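Local coordinates for protein (S)-2-haloacid dehalogenase 4A (Burkholderia cepacia, PDB 2NO4) that catalyses the hydrolytic dehalogenation of short-chain (S)-2-haloalkanoic acids to (R)-2-hydroxyalkanoic acids, with inversion of configuration, at residues B[25-31]-B[101-107]; B[69-74]-B[129-134]. All blocks are in the same frame, centred on the assembly; numbering follows the deposited sequence. Where two conformers were deposited one is given.

Contact 1: B[25-31]-B[101-107]; sequences LLDVHSA and YKELSAY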
ATOM      1  N   LEU B  25       6.587 -15.116 -10.991  1.00 22.53           N
ATOM      2  CA  LEU B  25       6.647 -15.872 -12.244  1.00 24.74           C
ATOM      3  C   LEU B  25       6.614 -14.937 -13.442  1.00 23.99           C
ATOM      4  O   LEU B  25       7.220 -15.238 -14.452  1.00 27.13           O
ATOM      5  CB  LEU B  25       5.481 -16.872 -12.357  1.00 21.57           C
ATOM      6  CG  LEU B  25       5.465 -17.982 -11.288  1.00 22.55           C
ATOM      7  CD1 LEU B  25       4.250 -18.886 -11.443  1.00 21.94           C
ATOM      8  CD2 LEU B  25       6.786 -18.793 -11.262  1.00 21.21           C
ATOM      9  N   LEU B  26       5.910 -13.812 -13.293  1.00 23.86           N
ATOM     10  CA  LEU B  26       5.696 -12.819 -14.352  1.00 24.59           C
ATOM     11  C   LEU B  26       6.398 -11.522 -13.970  1.00 26.42           C
ATOM     12  O   LEU B  26       6.292 -11.055 -12.840  1.00 26.76           O
ATOM     13  CB  LEU B  26       4.202 -12.544 -14.540  1.00 23.96           C
ATOM     14  CG  LEU B  26       3.370 -13.763 -14.955  1.00 24.41           C
ATOM     15  CD1 LEU B  26       1.878 -13.425 -15.049  1.00 25.47           C
ATOM     16  CD2 LEU B  26       3.909 -14.272 -16.302  1.00 23.48           C
ATOM     17  N   ASP B  27       7.061 -10.926 -14.945  1.00 27.67           N
ATOM     18  CA  ASP B  27       7.911  -9.756 -14.711  1.00 30.16           C
ATOM     19  C   ASP B  27       7.095  -8.454 -14.832  1.00 29.07           C
ATOM     20  O   ASP B  27       6.827  -8.007 -15.937  1.00 30.73           O
ATOM     21  CB  ASP B  27       9.050  -9.795 -15.727  1.00 30.97           C
ATOM     22  CG  ASP B  27      10.089  -8.758 -15.475  1.00 32.44           C
ATOM     23  OD1 ASP B  27       9.815  -7.734 -14.809  1.00 32.89           O
ATOM     24  OD2 ASP B  27      11.205  -8.982 -15.957  1.00 36.47           O
ATOM     25  N   VAL B  28       6.675  -7.877 -13.711  1.00 31.46           N
ATOM     26  CA  VAL B  28       5.791  -6.685 -13.781  1.00 35.78           C
ATOM     27  C   VAL B  28       6.443  -5.481 -14.552  1.00 38.56           C
ATOM     28  O   VAL B  28       5.732  -4.686 -15.195  1.00 39.28           O
ATOM     29  CB  VAL B  28       5.125  -6.264 -12.387  1.00 35.63           C
ATOM     30  CG1 VAL B  28       4.240  -7.391 -11.818  1.00 35.09           C
ATOM     31  CG2 VAL B  28       6.154  -5.814 -11.323  1.00 37.71           C
ATOM     32  N   HIS B  29       7.780  -5.415 -14.538  1.00 39.19           N
ATOM     33  CA  HIS B  29       8.566  -4.385 -15.260  1.00 38.35           C
ATOM     34  C   HIS B  29       8.492  -4.406 -16.802  1.00 38.16           C
ATOM     35  O   HIS B  29       8.677  -3.387 -17.437  1.00 37.80           O
ATOM     36  CB  HIS B  29      10.032  -4.405 -14.830  1.00 36.50           C
ATOM     37  CG  HIS B  29      10.230  -4.585 -13.359  1.00 38.25           C
ATOM     38  ND1 HIS B  29      10.731  -5.748 -12.817  1.00 39.95           N
ATOM     39  CD2 HIS B  29      10.005  -3.754 -12.315  1.00 40.15           C
ATOM     40  CE1 HIS B  29      10.807  -5.627 -11.499  1.00 40.26           C
ATOM     41  NE2 HIS B  29      10.358  -4.431 -11.167  1.00 40.72           N
ATOM     42  N   SER B  30       8.219  -5.558 -17.394  1.00 38.54           N
ATOM     43  CA  SER B  30       8.181  -5.696 -18.844  1.00 37.42           C
ATOM     44  C   SER B  30       7.070  -4.889 -19.552  1.00 37.90           C
ATOM     45  O   SER B  30       7.225  -4.537 -20.739  1.00 36.96           O
ATOM     46  CB  SER B  30       8.091  -7.186 -19.240  1.00 38.49           C
ATOM     47  OG  SER B  30       6.879  -7.762 -18.774  1.00 37.90           O
ATOM     48  N   ALA B  31       5.952  -4.600 -18.858  1.00 36.68           N
ATOM     49  CA  ALA B  31       4.861  -3.879 -19.526  1.00 34.69           C
ATOM     50  C   ALA B  31       5.352  -2.490 -19.965  1.00 33.57           C
ATOM     51  O   ALA B  31       5.205  -2.120 -21.169  1.00 33.82           O
ATOM     52  CB  ALA B  31       3.559  -3.809 -18.664  1.00 35.07           C
ATOM     53  N   TYR B 101       0.477  -5.697 -20.413  1.00 29.94           N
ATOM     54  CA  TYR B 101       0.275  -6.275 -19.105  1.00 29.19           C
ATOM     55  C   TYR B 101      -0.479  -7.595 -19.223  1.00 31.90           C
ATOM     56  O   TYR B 101      -0.240  -8.549 -18.474  1.00 29.92           O
ATOM     57  CB  TYR B 101      -0.506  -5.304 -18.186  1.00 28.67           C
ATOM     58  CG  TYR B 101      -0.172  -5.549 -16.724  1.00 29.32           C
ATOM     59  CD1 TYR B 101       0.808  -4.778 -16.076  1.00 27.69           C
ATOM     60  CD2 TYR B 101      -0.786  -6.592 -15.998  1.00 25.64           C
ATOM     61  CE1 TYR B 101       1.139  -5.012 -14.752  1.00 26.12           C
ATOM     62  CE2 TYR B 101      -0.440  -6.840 -14.681  1.00 25.63           C
ATOM     63  CZ  TYR B 101       0.524  -6.037 -14.075  1.00 26.66           C
ATOM     64  OH  TYR B 101       0.856  -6.262 -12.782  1.00 29.35           O
ATOM     65  N   LYS B 102      -1.398  -7.645 -20.184  1.00 35.25           N
ATOM     66  CA  LYS B 102      -2.248  -8.816 -20.367  1.00 38.67           C
ATOM     67  C   LYS B 102      -1.378  -9.994 -20.752  1.00 39.02           C
ATOM     68  O   LYS B 102      -1.710 -11.126 -20.441  1.00 42.81           O
ATOM     69  CB  LYS B 102      -3.332  -8.546 -21.424  1.00 39.66           C
ATOM     70  CG  LYS B 102      -4.558  -9.388 -21.205  1.00 42.97           C
ATOM     71  CD  LYS B 102      -5.732  -8.983 -22.073  1.00 44.40           C
ATOM     72  CE  LYS B 102      -6.714 -10.143 -22.066  1.00 47.12           C
ATOM     73  NZ  LYS B 102      -7.932  -9.913 -22.895  1.00 47.61           N
ATOM     74  N   GLU B 103      -0.246  -9.718 -21.394  1.00 38.67           N
ATOM     75  CA  GLU B 103       0.731 -10.742 -21.738  1.00 42.67           C
ATOM     76  C   GLU B 103       2.160 -10.455 -21.231  1.00 39.91           C
ATOM     77  O   GLU B 103       3.141 -10.447 -21.994  1.00 38.58           O
ATOM     78  CB  GLU B 103       0.672 -11.014 -23.238  1.00 43.66           C
ATOM     79  CG  GLU B 103      -0.776 -11.442 -23.631  1.00 48.48           C
ATOM     80  CD  GLU B 103      -0.928 -12.020 -25.036  1.00 50.31           C
ATOM     81  OE1 GLU B 103       0.048 -11.978 -25.851  1.00 52.69           O
ATOM     82  OE2 GLU B 103      -2.049 -12.532 -25.299  1.00 52.86           O
ATOM     83  N   LEU B 104       2.254 -10.223 -19.921  1.00 40.18           N
ATOM     84  CA  LEU B 104       3.542 -10.025 -19.227  1.00 38.59           C
ATOM     85  C   LEU B 104       4.492 -11.187 -19.447  1.00 37.21           C
ATOM     86  O   LEU B 104       4.084 -12.342 -19.329  1.00 37.06           O
ATOM     87  CB  LEU B 104       3.324  -9.925 -17.713  1.00 35.53           C
ATOM     88  CG  LEU B 104       2.954  -8.671 -16.980  1.00 35.45           C
ATOM     89  CD1 LEU B 104       3.270  -8.947 -15.514  1.00 31.57           C
ATOM     90  CD2 LEU B 104       3.699  -7.383 -17.468  1.00 32.63           C
ATOM     91  N   SER B 105       5.753 -10.857 -19.734  1.00 35.78           N
ATOM     92  CA  SER B 105       6.863 -11.810 -19.826  1.00 37.06           C
ATOM     93  C   SER B 105       7.028 -12.611 -18.547  1.00 33.75           C
ATOM     94  O   SER B 105       6.973 -12.047 -17.428  1.00 30.31           O
ATOM     95  CB  SER B 105       8.186 -11.053 -20.032  1.00 37.55           C
ATOM     96  OG  SER B 105       8.099 -10.195 -21.141  1.00 44.09           O
ATOM     97  N   ALA B 106       7.257 -13.908 -18.727  1.00 32.59           N
ATOM     98  CA  ALA B 106       7.717 -14.777 -17.648  1.00 32.33           C
ATOM     99  C   ALA B 106       9.192 -14.508 -17.406  1.00 31.42           C
ATOM    100  O   ALA B 106       9.944 -14.218 -18.354  1.00 30.96           O
ATOM    101  CB  ALA B 106       7.505 -16.238 -17.997  1.00 30.74           C
ATOM    102  N   TYR B 107       9.602 -14.611 -16.141  1.00 27.19           N
ATOM    103  CA  TYR B 107      11.020 -14.689 -15.822  1.00 28.81           C
ATOM    104  C   TYR B 107      11.639 -15.900 -16.512  1.00 28.00           C
ATOM    105  O   TYR B 107      10.970 -16.915 -16.693  1.00 28.73           O
ATOM    106  CB  TYR B 107      11.264 -14.719 -14.291  1.00 26.23           C
ATOM    107  CG  TYR B 107      11.120 -13.364 -13.681  1.00 25.34           C
ATOM    108  CD1 TYR B 107      12.183 -12.435 -13.716  1.00 24.96           C
ATOM    109  CD2 TYR B 107       9.904 -12.971 -13.114  1.00 25.46           C
ATOM    110  CE1 TYR B 107      12.036 -11.167 -13.172  1.00 24.46           C
ATOM    111  CE2 TYR B 107       9.760 -11.722 -12.576  1.00 25.12           C
ATOM    112  CZ  TYR B 107      10.831 -10.828 -12.613  1.00 25.28           C
ATOM    113  OH  TYR B 107      10.666  -9.584 -12.073  1.00 27.67           O
TER
HETATM  114  O   HOH W   1       8.446  -7.945 -11.548  1.00 30.74           O
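Leu-104 packs tightly against the turn that runs from Asp-27 to Ser-30. Its CD1 lies 3.8 Å from Leu-26 CB and also meets Val-28 CA. The other branch, CD2, reaches Ser-30 OG, Ala-31 CB and the carbonyl oxygen of Asp-27. That oxygen accepts from both Ser-30 N and Ser-30 OG, the OG at 2.8 Å. Ser-30 OG also accepts a weak hydrogen bond from Ser-105 N, so it joins the turn to the other segment. Tyr-101 flanks this cluster, its CD1 against Ala-31 CB, and its OH is hydrogen-bonded to Gln-54 NE2.

Two backbone hydrogen bonds tie the extended parts together. Asp-27 N donates almost straight to Ser-105 O (2.7 Å, 173° at the hydrogen). Tyr-107 N donates to Leu-25 O at 3.0 Å. Between them Leu-26 and Ala-106 form a single beta bridge.

The side of Asp-27 and Tyr-107 is partly exposed, and a water enters it, joining Val-28 N to Tyr-107 OH. With CG of Asp-27 anti to the backbone N (chi1 -172°), the carboxylate lies stacked on the tyrosine ring, the planes 9° apart. Asp-27 OD1 takes a weak capping bond from His-29 N.

The pair is consistent with the two linkers between the HAD core domain and its helical cap, running side by side. Here Val-28 touches the substrate-binding residues Tyr-22 and Arg-51.

Contact 2: B[69-74]-B[129-134]; sequences DFWQLT and NGNDEM. With SO4 (sulfate ion), chain I; SO4 (sulfate ion), chain H; SO4 (sulfate ion), chain K.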
ATOM      1  N   ASP B  69     -12.037  -5.981  -9.210  1.00 23.73           N
ATOM      2  CA  ASP B  69     -11.061  -6.964  -9.639  1.00 25.50           C
ATOM      3  C   ASP B  69      -9.717  -6.400 -10.100  1.00 24.15           C
ATOM      4  O   ASP B  69      -9.576  -5.197 -10.314  1.00 23.30           O
ATOM      5  CB  ASP B  69     -11.659  -8.001 -10.627  1.00 26.51           C
ATOM      6  CG  ASP B  69     -11.703  -7.532 -12.100  1.00 29.90           C
ATOM      7  OD1 ASP B  69     -11.234  -6.459 -12.482  1.00 25.95           O
ATOM      8  OD2 ASP B  69     -12.221  -8.318 -12.928  1.00 31.66           O
ATOM      9  N   PHE B  70      -8.731  -7.278 -10.240  1.00 24.52           N
ATOM     10  CA  PHE B  70      -7.349  -6.810 -10.318  1.00 25.14           C
ATOM     11  C   PHE B  70      -7.087  -6.091 -11.608  1.00 24.18           C
ATOM     12  O   PHE B  70      -6.337  -5.105 -11.641  1.00 22.84           O
ATOM     13  CB  PHE B  70      -6.377  -7.951 -10.085  1.00 22.53           C
ATOM     14  CG  PHE B  70      -5.020  -7.520  -9.558  1.00 24.36           C
ATOM     15  CD1 PHE B  70      -4.909  -6.815  -8.358  1.00 22.83           C
ATOM     16  CD2 PHE B  70      -3.844  -7.878 -10.249  1.00 23.88           C
ATOM     17  CE1 PHE B  70      -3.649  -6.478  -7.833  1.00 24.92           C
ATOM     18  CE2 PHE B  70      -2.583  -7.535  -9.740  1.00 25.63           C
ATOM     19  CZ  PHE B  70      -2.505  -6.829  -8.500  1.00 23.79           C
ATOM     20  N   TRP B  71      -7.736  -6.554 -12.679  1.00 23.24           N
ATOM     21  CA  TRP B  71      -7.668  -5.836 -13.964  1.00 25.18           C
ATOM     22  C   TRP B  71      -8.185  -4.386 -13.867  1.00 25.83           C
ATOM     23  O   TRP B  71      -7.574  -3.445 -14.420  1.00 24.03           O
ATOM     24  CB  TRP B  71      -8.413  -6.619 -15.059  1.00 26.16           C
ATOM     25  CG  TRP B  71      -8.284  -6.045 -16.428  1.00 27.25           C
ATOM     26  CD1 TRP B  71      -9.262  -5.393 -17.122  1.00 28.80           C
ATOM     27  CD2 TRP B  71      -7.131  -6.066 -17.282  1.00 27.19           C
ATOM     28  NE1 TRP B  71      -8.790  -4.998 -18.358  1.00 30.16           N
ATOM     29  CE2 TRP B  71      -7.488  -5.405 -18.487  1.00 29.52           C
ATOM     30  CE3 TRP B  71      -5.831  -6.576 -17.154  1.00 28.33           C
ATOM     31  CZ2 TRP B  71      -6.591  -5.253 -19.568  1.00 28.05           C
ATOM     32  CZ3 TRP B  71      -4.937  -6.427 -18.238  1.00 29.70           C
ATOM     33  CH2 TRP B  71      -5.338  -5.765 -19.429  1.00 27.08           C
ATOM     34  N   GLN B  72      -9.317  -4.208 -13.187  1.00 25.12           N
ATOM     35  CA  GLN B  72      -9.861  -2.862 -13.002  1.00 25.54           C
ATOM     36  C   GLN B  72      -8.872  -2.009 -12.208  1.00 23.44           C
ATOM     37  O   GLN B  72      -8.634  -0.865 -12.542  1.00 18.77           O
ATOM     38  CB  GLN B  72     -11.224  -2.881 -12.304  1.00 24.28           C
ATOM     39  CG  GLN B  72     -11.882  -1.478 -12.183  1.00 26.69           C
ATOM     40  CD  GLN B  72     -13.249  -1.517 -11.533  1.00 27.00           C
ATOM     41  OE1 GLN B  72     -14.018  -2.451 -11.746  1.00 29.87           O
ATOM     42  NE2 GLN B  72     -13.555  -0.510 -10.717  1.00 26.92           N
ATOM     43  N   LEU B  73      -8.323  -2.558 -11.141  1.00 21.17           N
ATOM     44  CA  LEU B  73      -7.344  -1.814 -10.352  1.00 22.27           C
ATOM     45  C   LEU B  73      -6.064  -1.466 -11.126  1.00 21.43           C
ATOM     46  O   LEU B  73      -5.484  -0.386 -10.916  1.00 22.15           O
ATOM     47  CB  LEU B  73      -6.937  -2.605  -9.096  1.00 19.55           C
ATOM     48  CG  LEU B  73      -8.093  -3.034  -8.183  1.00 20.64           C
ATOM     49  CD1 LEU B  73      -7.566  -3.529  -6.838  1.00 18.47           C
ATOM     50  CD2 LEU B  73      -9.239  -1.996  -8.053  1.00 22.57           C
ATOM     51  N   THR B  74      -5.615  -2.401 -11.967  1.00 23.55           N
ATOM     52  CA  THR B  74      -4.456  -2.221 -12.841  1.00 23.50           C
ATOM     53  C   THR B  74      -4.709  -1.035 -13.790  1.00 23.85           C
ATOM     54  O   THR B  74      -3.858  -0.177 -13.964  1.00 23.27           O
ATOM     55  CB  THR B  74      -4.109  -3.532 -13.602  1.00 22.28           C
ATOM     56  OG1 THR B  74      -3.889  -4.570 -12.632  1.00 24.39           O
ATOM     57  CG2 THR B  74      -2.833  -3.362 -14.483  1.00 22.62           C
ATOM     58  N   ASN B 129      -3.562 -12.428  -6.750  1.00 20.78           N
ATOM     59  CA  ASN B 129      -4.580 -11.354  -6.801  1.00 20.24           C
ATOM     60  C   ASN B 129      -5.264 -11.198  -8.159  1.00 20.12           C
ATOM     61  O   ASN B 129      -6.356 -10.642  -8.225  1.00 20.18           O
ATOM     62  CB  ASN B 129      -3.964  -9.984  -6.457  1.00 18.93           C
ATOM     63  CG  ASN B 129      -3.526  -9.879  -5.008  1.00 21.95           C
ATOM     64  OD1 ASN B 129      -4.160 -10.432  -4.099  1.00 22.65           O
ATOM     65  ND2 ASN B 129      -2.433  -9.126  -4.779  1.00 21.59           N
ATOM     66  N   GLY B 130      -4.592 -11.617  -9.234  1.00 22.47           N
ATOM     67  CA  GLY B 130      -5.067 -11.374 -10.588  1.00 22.24           C
ATOM     68  C   GLY B 130      -6.335 -12.210 -10.808  1.00 23.59           C
ATOM     69  O   GLY B 130      -6.425 -13.345 -10.347  1.00 21.24           O
ATOM     70  N   ASN B 131      -7.324 -11.606 -11.453  1.00 24.00           N
ATOM     71  CA  ASN B 131      -8.556 -12.306 -11.872  1.00 24.11           C
ATOM     72  C   ASN B 131      -8.245 -13.240 -13.053  1.00 25.40           C
ATOM     73  O   ASN B 131      -7.226 -13.042 -13.761  1.00 23.63           O
ATOM     74  CB  ASN B 131      -9.662 -11.296 -12.223  1.00 22.39           C
ATOM     75  CG  ASN B 131      -9.237 -10.280 -13.292  1.00 26.02           C
ATOM     76  OD1 ASN B 131      -8.464  -9.356 -13.007  1.00 24.91           O
ATOM     77  ND2 ASN B 131      -9.789 -10.411 -14.519  1.00 20.95           N
ATOM     78  N   ASP B 132      -9.093 -14.236 -13.280  1.00 21.41           N
ATOM     79  CA  ASP B 132      -8.767 -15.275 -14.250  1.00 23.59           C
ATOM     80  C   ASP B 132      -8.445 -14.741 -15.638  1.00 21.65           C
ATOM     81  O   ASP B 132      -7.486 -15.151 -16.271  1.00 19.07           O
ATOM     82  CB  ASP B 132      -9.849 -16.348 -14.305  0.50 25.14           C
ATOM     83  CG  ASP B 132      -9.352 -17.616 -14.964  0.50 27.29           C
ATOM     84  OD1 ASP B 132      -9.808 -17.907 -16.082  0.50 28.63           O
ATOM     85  OD2 ASP B 132      -8.482 -18.296 -14.375  0.50 29.52           O
ATOM     86  N   GLU B 133      -9.255 -13.820 -16.129  1.00 26.45           N
ATOM     87  CA  GLU B 133      -9.063 -13.342 -17.490  1.00 29.10           C
ATOM     88  C   GLU B 133      -7.665 -12.761 -17.776  1.00 30.13           C
ATOM     89  O   GLU B 133      -7.017 -13.155 -18.760  1.00 30.04           O
ATOM     90  CB  GLU B 133     -10.125 -12.331 -17.923  1.00 33.66           C
ATOM     91  CG  GLU B 133      -9.990 -12.060 -19.424  1.00 41.67           C
ATOM     92  CD  GLU B 133     -10.881 -10.967 -19.924  1.00 48.64           C
ATOM     93  OE1 GLU B 133     -10.509 -10.328 -20.951  1.00 51.47           O
ATOM     94  OE2 GLU B 133     -11.958 -10.747 -19.299  1.00 51.88           O
ATOM     95  N   MET B 134      -7.207 -11.811 -16.945  1.00 28.23           N
ATOM     96  CA  MET B 134      -5.869 -11.247 -17.136  1.00 26.61           C
ATOM     97  C   MET B 134      -4.753 -12.295 -16.898  1.00 26.36           C
ATOM     98  O   MET B 134      -3.773 -12.347 -17.642  1.00 28.25           O
ATOM     99  CB  MET B 134      -5.677  -9.980 -16.271  1.00 26.13           C
ATOM    100  CG  MET B 134      -5.466 -10.224 -14.782  1.00 24.99           C
ATOM    101  SD  MET B 134      -5.358  -8.683 -13.866  1.00 25.29           S
ATOM    102  CE  MET B 134      -3.632  -8.208 -14.262  1.00 24.44           C
TER
HETATM  103  S   SO4 I1005     -12.843 -13.118 -14.969  1.00 46.48           S
HETATM  104  O1  SO4 I1005     -13.097 -13.675 -16.302  1.00 46.84           O
HETATM  105  O2  SO4 I1005     -13.786 -11.998 -14.753  1.00 45.56           O
HETATM  106  O3  SO4 I1005     -13.081 -14.186 -13.972  1.00 44.96           O
HETATM  107  O4  SO4 I1005     -11.451 -12.626 -14.927  1.00 42.38           O
HETATM  108  S   SO4 H1002      -0.133 -11.588  -7.337  1.00 25.31           S
HETATM  109  O1  SO4 H1002       0.163 -12.610  -8.314  1.00 23.09           O
HETATM  110  O2  SO4 H1002      -0.871 -10.479  -7.933  1.00 27.32           O
HETATM  111  O3  SO4 H1002      -0.818 -12.116  -6.180  1.00 23.44           O
HETATM  112  O4  SO4 H1002       1.181 -11.091  -6.933  1.00 25.97           O
HETATM  113  S   SO4 K1007     -15.883   0.537  -8.148  1.00 30.86           S
HETATM  114  O1  SO4 K1007     -16.023  -0.382  -9.248  1.00 31.33           O
HETATM  115  O2  SO4 K1007     -17.091   1.360  -7.998  1.00 32.78           O
HETATM  116  O3  SO4 K1007     -15.693  -0.186  -6.907  1.00 30.24           O
HETATM  117  O4  SO4 K1007     -14.734   1.433  -8.472  1.00 32.76           O
HETATM  118  O   HOH W   2      -8.939  -9.977  -8.989  1.00 20.70           O
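The thioether of Met-134 lies at the edges of two aromatic rings, Phe-70 and Trp-71. Its SD is 5.3 Å from the centroid of the Phe-70 ring and equally far from that of the six-membered ring of Trp-71. Both are Met-aromatic contacts. A bend at chi3 (-78°) brings Met-134 CE to 4.0 Å from both Trp-71 CE3 and Thr-74 OG1. That hydroxyl donates to Phe-70 O and is also hydrogen-bonded to Gln-54. Met-134 CB packs 3.5 Å from Trp-71 CE3.

Phe-70 meets the other segment with a face as well. Asn-129 CB sits over the ring centre in a CH-pi contact, 3.8 Å from the centroid. A water bridges Phe-70 N and Asn-129 O.

Asn-131 uses both ends of its amide. OD1 accepts from Trp-71 N at 2.9 Å (149° at the hydrogen). ND2 donates to a sulfate, probably from the crystallisation liquor, which Glu-133 N also holds at the start of its helix. The amide lies stacked on the Asp-69 carboxylate, their planes 13° apart. Asp-69 in turn is the N-cap of its own helix, with OD1 accepting from Gln-72 N.

Asn-129 N donates to a second sulfate at 2.8 Å, probably of the same origin. This ion sits among the substrate-binding residues Ala-21, Tyr-22, Ser-128 and Asn-129, and so marks the active-site pocket. Lys-161 also holds it, and Lys-161 N donates to Asn-129 OD1.

The contact sets the N-terminal end of helix 70-84 against the loop after strand 123-128 and the first turn of helix 132-141. Helix 43-63 touches Phe-70, while Met-98 of helix 90-102 packs on Trp-71.

How the contacts relate
Strand 16-19 leads the chain into 25-31. The chain then runs through a largely helical excursion, and contact 1 closes this loop when 101-107 returns beside 25-31. Segment 69-74 lies within the excursion, so contact 2 opens before contact 1 has closed. It closes at 129-134, after helix 110-119 and strand 123-128. The two loops therefore cross rather than nest. Contact 1 pairs the two ends of the excursion; contact 2 sets one of its helices on the loop after strand 123-128. The contacts also touch directly: Lys-102 forms a salt bridge with Glu-133, Tyr-101 packs on Met-134 and Thr-74, and Lys-102 lies against Trp-71.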